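Local coordinates for protein peptidase S15/CocE/NonD (Thaumarchaeota archaeon SCGC AB-539-E09, PDB 4PF1) that is an aminopeptidase, a serine peptidase of the alpha/beta-hydrolase fold related to X-Pro dipeptidyl-peptidases, which probably cleaves residues from the N-termini of peptides, at residues 228-236 and 434-445. Sequence-based numbering, arbitrary orientation.
Sequences SYDTYDAYL and KPVPYRQRPTIP
D230 OD2 takes two bonds from R441, side-on: NE lies 2.8 Å away on the syn lone pair of OD2, and NH1 donates almost along the C-O bond. R441 NH1 also reaches D233 OD2 at 2.9 Å, while D233 OD1 pairs with R237. Arginine suits this place because CD lies over one face of the Y232 ring and the bend at chi3 (81°) then turns the guanidinium nearly parallel to it, edge-on toward both acids. Y232 CG stands anti to the backbone N, carrying the ring toward P435; tyrosine gives the arginine a flat face and a hydroxyl that donates in plane to P435 O at 2.6 Å. Aspartate suits the N-cap of helix 231-238 because its second oxygen, D230 OD1, accepts T443 N at 2.7 Å. T231 N returns a nearly straight bond to T443 O, and the two threonine OG1 atoms are hydrogen-bonded, E205 also bonding T231 OG1. Beyond them I444 CG2 sits over a face of Y229, whose OH bonds E450. The S15 catalytic region thus meets a proline-rich loop of the C-terminal region. One arginine shared by two carboxylates probably favours their ionised forms, while two bonds to one oxygen fix the guanidinium's rotation.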
ATOM      1  N   SER A 228      24.710  -1.706  11.181  1.00 18.15           N
ATOM      2  CA  SER A 228      24.051  -0.461  10.800  1.00 17.64           C
ATOM      3  C   SER A 228      23.060  -0.715   9.669  1.00 20.62           C
ATOM      4  O   SER A 228      23.378  -1.453   8.734  1.00 20.92           O
ATOM      5  CB  SER A 228      25.097   0.567  10.367  1.00 21.63           C
ATOM      6  OG  SER A 228      24.544   1.848  10.110  1.00 32.11           O
ATOM      7  N   TYR A 229      21.861  -0.107   9.751  1.00 15.44           N
ATOM      8  CA  TYR A 229      20.832  -0.235   8.713  1.00 13.96           C
ATOM      9  C   TYR A 229      21.254   0.534   7.450  1.00 16.27           C
ATOM     10  O   TYR A 229      21.231  -0.026   6.353  1.00 15.24           O
ATOM     11  CB  TYR A 229      19.465   0.262   9.235  1.00 14.96           C
ATOM     12  CG  TYR A 229      18.325   0.064   8.255  1.00 16.00           C
ATOM     13  CD1 TYR A 229      17.791  -1.203   8.020  1.00 17.31           C
ATOM     14  CD2 TYR A 229      17.767   1.145   7.577  1.00 16.24           C
ATOM     15  CE1 TYR A 229      16.742  -1.390   7.121  1.00 17.01           C
ATOM     16  CE2 TYR A 229      16.712   0.971   6.683  1.00 16.68           C
ATOM     17  CZ  TYR A 229      16.199  -0.297   6.460  1.00 22.76           C
ATOM     18  OH  TYR A 229      15.168  -0.471   5.571  1.00 22.81           O
ATOM     19  N   ASP A 230      21.679   1.803   7.617  1.00 12.69           N
ATOM     20  CA  ASP A 230      22.145   2.647   6.515  1.00 11.24           C
ATOM     21  C   ASP A 230      23.597   2.275   6.154  1.00 13.70           C
ATOM     22  O   ASP A 230      24.508   2.491   6.956  1.00 13.41           O
ATOM     23  CB  ASP A 230      22.021   4.134   6.902  1.00 13.22           C
ATOM     24  CG  ASP A 230      22.327   5.129   5.795  1.00 21.07           C
ATOM     25  OD1 ASP A 230      22.217   4.752   4.608  1.00 19.97           O
ATOM     26  OD2 ASP A 230      22.638   6.292   6.118  1.00 29.26           O
ATOM     27  N   THR A 231      23.804   1.705   4.951  1.00 10.17           N
ATOM     28  CA  THR A 231      25.128   1.254   4.484  1.00 10.12           C
ATOM     29  C   THR A 231      26.069   2.435   4.222  1.00 13.04           C
ATOM     30  O   THR A 231      27.276   2.294   4.407  1.00 11.87           O
ATOM     31  CB  THR A 231      25.010   0.350   3.246  1.00 17.81           C
ATOM     32  OG1 THR A 231      24.384   1.069   2.181  1.00 17.53           O
ATOM     33  CG2 THR A 231      24.246  -0.940   3.533  1.00 17.20           C
ATOM     34  N   TYR A 232      25.513   3.598   3.808  1.00 10.21           N
ATOM     35  CA  TYR A 232      26.271   4.835   3.572  1.00 10.04           C
ATOM     36  C   TYR A 232      27.122   5.161   4.803  1.00 16.22           C
ATOM     37  O   TYR A 232      28.330   5.355   4.684  1.00 16.02           O
ATOM     38  CB  TYR A 232      25.304   5.993   3.248  1.00 10.71           C
ATOM     39  CG  TYR A 232      25.983   7.325   2.990  1.00 11.80           C
ATOM     40  CD1 TYR A 232      26.399   8.134   4.046  1.00 13.61           C
ATOM     41  CD2 TYR A 232      26.163   7.800   1.694  1.00 12.47           C
ATOM     42  CE1 TYR A 232      27.010   9.365   3.819  1.00 14.84           C
ATOM     43  CE2 TYR A 232      26.757   9.040   1.455  1.00 13.57           C
ATOM     44  CZ  TYR A 232      27.187   9.815   2.521  1.00 21.28           C
ATOM     45  OH  TYR A 232      27.779  11.033   2.303  1.00 22.16           O
ATOM     46  N   ASP A 233      26.484   5.162   5.989  1.00 14.72           N
ATOM     47  CA  ASP A 233      27.116   5.412   7.276  1.00 15.65           C
ATOM     48  C   ASP A 233      28.189   4.364   7.588  1.00 19.09           C
ATOM     49  O   ASP A 233      29.310   4.730   7.950  1.00 20.17           O
ATOM     50  CB  ASP A 233      26.053   5.422   8.381  1.00 18.33           C
ATOM     51  CG  ASP A 233      26.036   6.697   9.183  1.00 33.64           C
ATOM     52  OD1 ASP A 233      26.879   6.833  10.093  1.00 36.30           O
ATOM     53  OD2 ASP A 233      25.181   7.561   8.901  1.00 40.70           O
ATOM     54  N   ALA A 234      27.856   3.069   7.409  1.00 14.03           N
ATOM     55  CA  ALA A 234      28.746   1.932   7.690  1.00 13.62           C
ATOM     56  C   ALA A 234      30.049   1.980   6.881  1.00 16.37           C
ATOM     57  O   ALA A 234      31.125   1.884   7.468  1.00 15.20           O
ATOM     58  CB  ALA A 234      28.020   0.617   7.427  1.00 14.06           C
ATOM     59  N   TYR A 235      29.954   2.143   5.543  1.00 13.32           N
ATOM     60  CA  TYR A 235      31.118   2.158   4.655  1.00 13.13           C
ATOM     61  C   TYR A 235      31.972   3.434   4.826  1.00 19.06           C
ATOM     62  O   TYR A 235      33.197   3.357   4.701  1.00 19.10           O
ATOM     63  CB  TYR A 235      30.691   1.958   3.189  1.00 13.20           C
ATOM     64  CG  TYR A 235      30.344   0.517   2.866  1.00 13.64           C
ATOM     65  CD1 TYR A 235      29.060   0.023   3.081  1.00 15.27           C
ATOM     66  CD2 TYR A 235      31.308  -0.362   2.377  1.00 13.90           C
ATOM     67  CE1 TYR A 235      28.740  -1.308   2.811  1.00 16.00           C
ATOM     68  CE2 TYR A 235      30.995  -1.693   2.088  1.00 14.21           C
ATOM     69  CZ  TYR A 235      29.710  -2.162   2.312  1.00 19.82           C
ATOM     70  OH  TYR A 235      29.389  -3.474   2.053  1.00 18.91           O
ATOM     71  N   LEU A 236      31.339   4.586   5.156  1.00 16.20           N
ATOM     72  CA  LEU A 236      32.059   5.849   5.390  1.00 16.04           C
ATOM     73  C   LEU A 236      32.898   5.778   6.676  1.00 20.64           C
ATOM     74  O   LEU A 236      34.037   6.249   6.683  1.00 19.56           O
ATOM     75  CB  LEU A 236      31.082   7.043   5.444  1.00 15.69           C
ATOM     76  CG  LEU A 236      31.698   8.462   5.486  1.00 20.00           C
ATOM     77  CD1 LEU A 236      32.577   8.735   4.262  1.00 19.48           C
ATOM     78  CD2 LEU A 236      30.608   9.527   5.595  1.00 21.28           C
ATOM     79  N   LYS A 434      32.202  14.144   2.730  1.00 13.57           N
ATOM     80  CA  LYS A 434      30.769  14.197   2.419  1.00 12.96           C
ATOM     81  C   LYS A 434      30.517  13.618   1.003  1.00 15.74           C
ATOM     82  O   LYS A 434      30.202  14.373   0.078  1.00 14.83           O
ATOM     83  CB  LYS A 434      30.240  15.637   2.537  1.00 15.45           C
ATOM     84  CG  LYS A 434      29.973  16.072   3.968  1.00 22.92           C
ATOM     85  CD  LYS A 434      29.569  17.529   4.024  1.00 25.91           C
ATOM     86  CE  LYS A 434      29.040  17.910   5.376  1.00 25.74           C
ATOM     87  NZ  LYS A 434      29.003  19.382   5.551  1.00 35.55           N
ATOM     88  N   PRO A 435      30.703  12.287   0.782  1.00 12.29           N
ATOM     89  CA  PRO A 435      30.486  11.750  -0.572  1.00 11.66           C
ATOM     90  C   PRO A 435      29.025  11.831  -0.998  1.00 14.45           C
ATOM     91  O   PRO A 435      28.122  11.747  -0.159  1.00 13.55           O
ATOM     92  CB  PRO A 435      30.962  10.300  -0.464  1.00 13.27           C
ATOM     93  CG  PRO A 435      30.832   9.961   0.974  1.00 17.74           C
ATOM     94  CD  PRO A 435      31.086  11.220   1.734  1.00 13.68           C
ATOM     95  N   VAL A 436      28.798  12.019  -2.298  1.00 10.52           N
ATOM     96  CA  VAL A 436      27.453  12.107  -2.871  1.00 10.01           C
ATOM     97  C   VAL A 436      26.774  10.715  -2.776  1.00 14.82           C
ATOM     98  O   VAL A 436      27.333   9.729  -3.270  1.00 14.65           O
ATOM     99  CB  VAL A 436      27.482  12.638  -4.338  1.00 12.42           C
ATOM    100  CG1 VAL A 436      26.068  12.829  -4.880  1.00 11.74           C
ATOM    101  CG2 VAL A 436      28.276  13.939  -4.447  1.00 12.21           C
ATOM    102  N   PRO A 437      25.596  10.600  -2.119  1.00 12.16           N
ATOM    103  CA  PRO A 437      24.934   9.288  -2.055  1.00 11.74           C
ATOM    104  C   PRO A 437      24.372   8.891  -3.428  1.00 15.88           C
ATOM    105  O   PRO A 437      23.721   9.713  -4.081  1.00 15.87           O
ATOM    106  CB  PRO A 437      23.847   9.491  -1.002  1.00 13.48           C
ATOM    107  CG  PRO A 437      23.545  10.946  -1.038  1.00 18.44           C
ATOM    108  CD  PRO A 437      24.793  11.653  -1.456  1.00 14.33           C
ATOM    109  N   TYR A 438      24.679   7.649  -3.898  1.00 12.07           N
ATOM    110  CA  TYR A 438      24.242   7.160  -5.221  1.00 11.15           C
ATOM    111  C   TYR A 438      22.716   7.078  -5.298  1.00 12.86           C
ATOM    112  O   TYR A 438      22.144   7.146  -6.386  1.00 11.73           O
ATOM    113  CB  TYR A 438      24.901   5.808  -5.575  1.00 12.25           C
ATOM    114  CG  TYR A 438      24.233   4.566  -5.021  1.00 13.48           C
ATOM    115  CD1 TYR A 438      24.277   4.275  -3.659  1.00 15.47           C
ATOM    116  CD2 TYR A 438      23.690   3.606  -5.872  1.00 13.96           C
ATOM    117  CE1 TYR A 438      23.707   3.107  -3.149  1.00 15.29           C
ATOM    118  CE2 TYR A 438      23.137   2.424  -5.376  1.00 14.46           C
ATOM    119  CZ  TYR A 438      23.143   2.181  -4.012  1.00 19.56           C
ATOM    120  OH  TYR A 438      22.603   1.014  -3.524  1.00 18.69           O
ATOM    121  N   ARG A 439      22.069   6.963  -4.133  1.00  8.20           N
ATOM    122  CA  ARG A 439      20.621   6.957  -3.975  1.00  7.49           C
ATOM    123  C   ARG A 439      20.270   7.765  -2.759  1.00 10.53           C
ATOM    124  O   ARG A 439      21.155   8.056  -1.945  1.00  8.52           O
ATOM    125  CB  ARG A 439      20.096   5.530  -3.804  1.00  6.72           C
ATOM    126  CG  ARG A 439      20.279   4.628  -4.995  1.00  8.37           C
ATOM    127  CD  ARG A 439      19.463   3.373  -4.808  1.00  7.85           C
ATOM    128  NE  ARG A 439      18.093   3.553  -5.291  1.00  7.39           N
ATOM    129  CZ  ARG A 439      17.097   2.709  -5.049  1.00 19.51           C
ATOM    130  NH1 ARG A 439      17.300   1.626  -4.309  1.00 10.80           N
ATOM    131  NH2 ARG A 439      15.892   2.940  -5.544  1.00  7.71           N
ATOM    132  N   GLN A 440      18.976   8.079  -2.581  1.00  8.01           N
ATOM    133  CA  GLN A 440      18.500   8.779  -1.395  1.00  8.69           C
ATOM    134  C   GLN A 440      18.673   7.873  -0.179  1.00 15.36           C
ATOM    135  O   GLN A 440      18.524   6.652  -0.288  1.00 14.77           O
ATOM    136  CB  GLN A 440      17.036   9.223  -1.561  1.00 10.25           C
ATOM    137  CG  GLN A 440      16.885  10.411  -2.523  1.00 19.46           C
ATOM    138  CD  GLN A 440      15.507  11.028  -2.516  1.00 31.51           C
ATOM    139  OE1 GLN A 440      15.354  12.247  -2.398  1.00 31.41           O
ATOM    140  NE2 GLN A 440      14.477  10.216  -2.707  1.00 13.07           N
ATOM    141  N   ARG A 441      19.087   8.453   0.949  1.00 13.68           N
ATOM    142  CA  ARG A 441      19.343   7.685   2.160  1.00 13.62           C
ATOM    143  C   ARG A 441      18.036   7.359   2.893  1.00 17.98           C
ATOM    144  O   ARG A 441      17.058   8.093   2.732  1.00 17.79           O
ATOM    145  CB  ARG A 441      20.344   8.410   3.061  1.00 12.18           C
ATOM    146  CG  ARG A 441      21.773   8.105   2.640  1.00 17.26           C
ATOM    147  CD  ARG A 441      22.766   9.037   3.273  1.00 25.68           C
ATOM    148  NE  ARG A 441      23.089   8.643   4.641  1.00 29.68           N
ATOM    149  CZ  ARG A 441      23.605   9.465   5.545  1.00 40.41           C
ATOM    150  NH1 ARG A 441      23.888   9.026   6.762  1.00 27.73           N
ATOM    151  NH2 ARG A 441      23.847  10.734   5.237  1.00 26.26           N
ATOM    152  N   PRO A 442      17.950   6.204   3.613  1.00 14.23           N
ATOM    153  CA  PRO A 442      19.024   5.226   3.897  1.00 13.87           C
ATOM    154  C   PRO A 442      19.334   4.267   2.737  1.00 16.27           C
ATOM    155  O   PRO A 442      18.421   3.778   2.064  1.00 14.51           O
ATOM    156  CB  PRO A 442      18.478   4.466   5.112  1.00 16.10           C
ATOM    157  CG  PRO A 442      16.987   4.500   4.926  1.00 20.39           C
ATOM    158  CD  PRO A 442      16.699   5.853   4.318  1.00 15.93           C
ATOM    159  N   THR A 443      20.630   3.995   2.508  1.00 13.58           N
ATOM    160  CA  THR A 443      21.044   3.029   1.483  1.00 13.80           C
ATOM    161  C   THR A 443      21.149   1.657   2.147  1.00 18.26           C
ATOM    162  O   THR A 443      21.762   1.528   3.212  1.00 17.25           O
ATOM    163  CB  THR A 443      22.342   3.445   0.772  1.00 21.62           C
ATOM    164  OG1 THR A 443      23.406   3.511   1.721  1.00 22.73           O
ATOM    165  CG2 THR A 443      22.204   4.769   0.017  1.00 20.65           C
ATOM    166  N   ILE A 444      20.507   0.648   1.550  1.00 15.34           N
ATOM    167  CA  ILE A 444      20.478  -0.707   2.113  1.00 15.64           C
ATOM    168  C   ILE A 444      21.050  -1.728   1.105  1.00 20.10           C
ATOM    169  O   ILE A 444      21.112  -1.423  -0.090  1.00 19.54           O
ATOM    170  CB  ILE A 444      19.032  -1.080   2.577  1.00 18.76           C
ATOM    171  CG1 ILE A 444      18.018  -1.043   1.402  1.00 18.95           C
ATOM    172  CG2 ILE A 444      18.589  -0.195   3.756  1.00 19.23           C
ATOM    173  CD1 ILE A 444      16.639  -1.628   1.719  1.00 25.63           C
ATOM    174  N   PRO A 445      21.480  -2.942   1.553  1.00 17.11           N
ATOM    175  CA  PRO A 445      22.029  -3.916   0.598  1.00 16.76           C
ATOM    176  C   PRO A 445      20.986  -4.420  -0.404  1.00 20.30           C
ATOM    177  O   PRO A 445      19.780  -4.374  -0.136  1.00 18.83           O
ATOM    178  CB  PRO A 445      22.531  -5.054   1.497  1.00 18.87           C
ATOM    179  CG  PRO A 445      22.607  -4.478   2.871  1.00 23.50           C
ATOM    180  CD  PRO A 445      21.505  -3.480   2.928  1.00 19.15           C
TER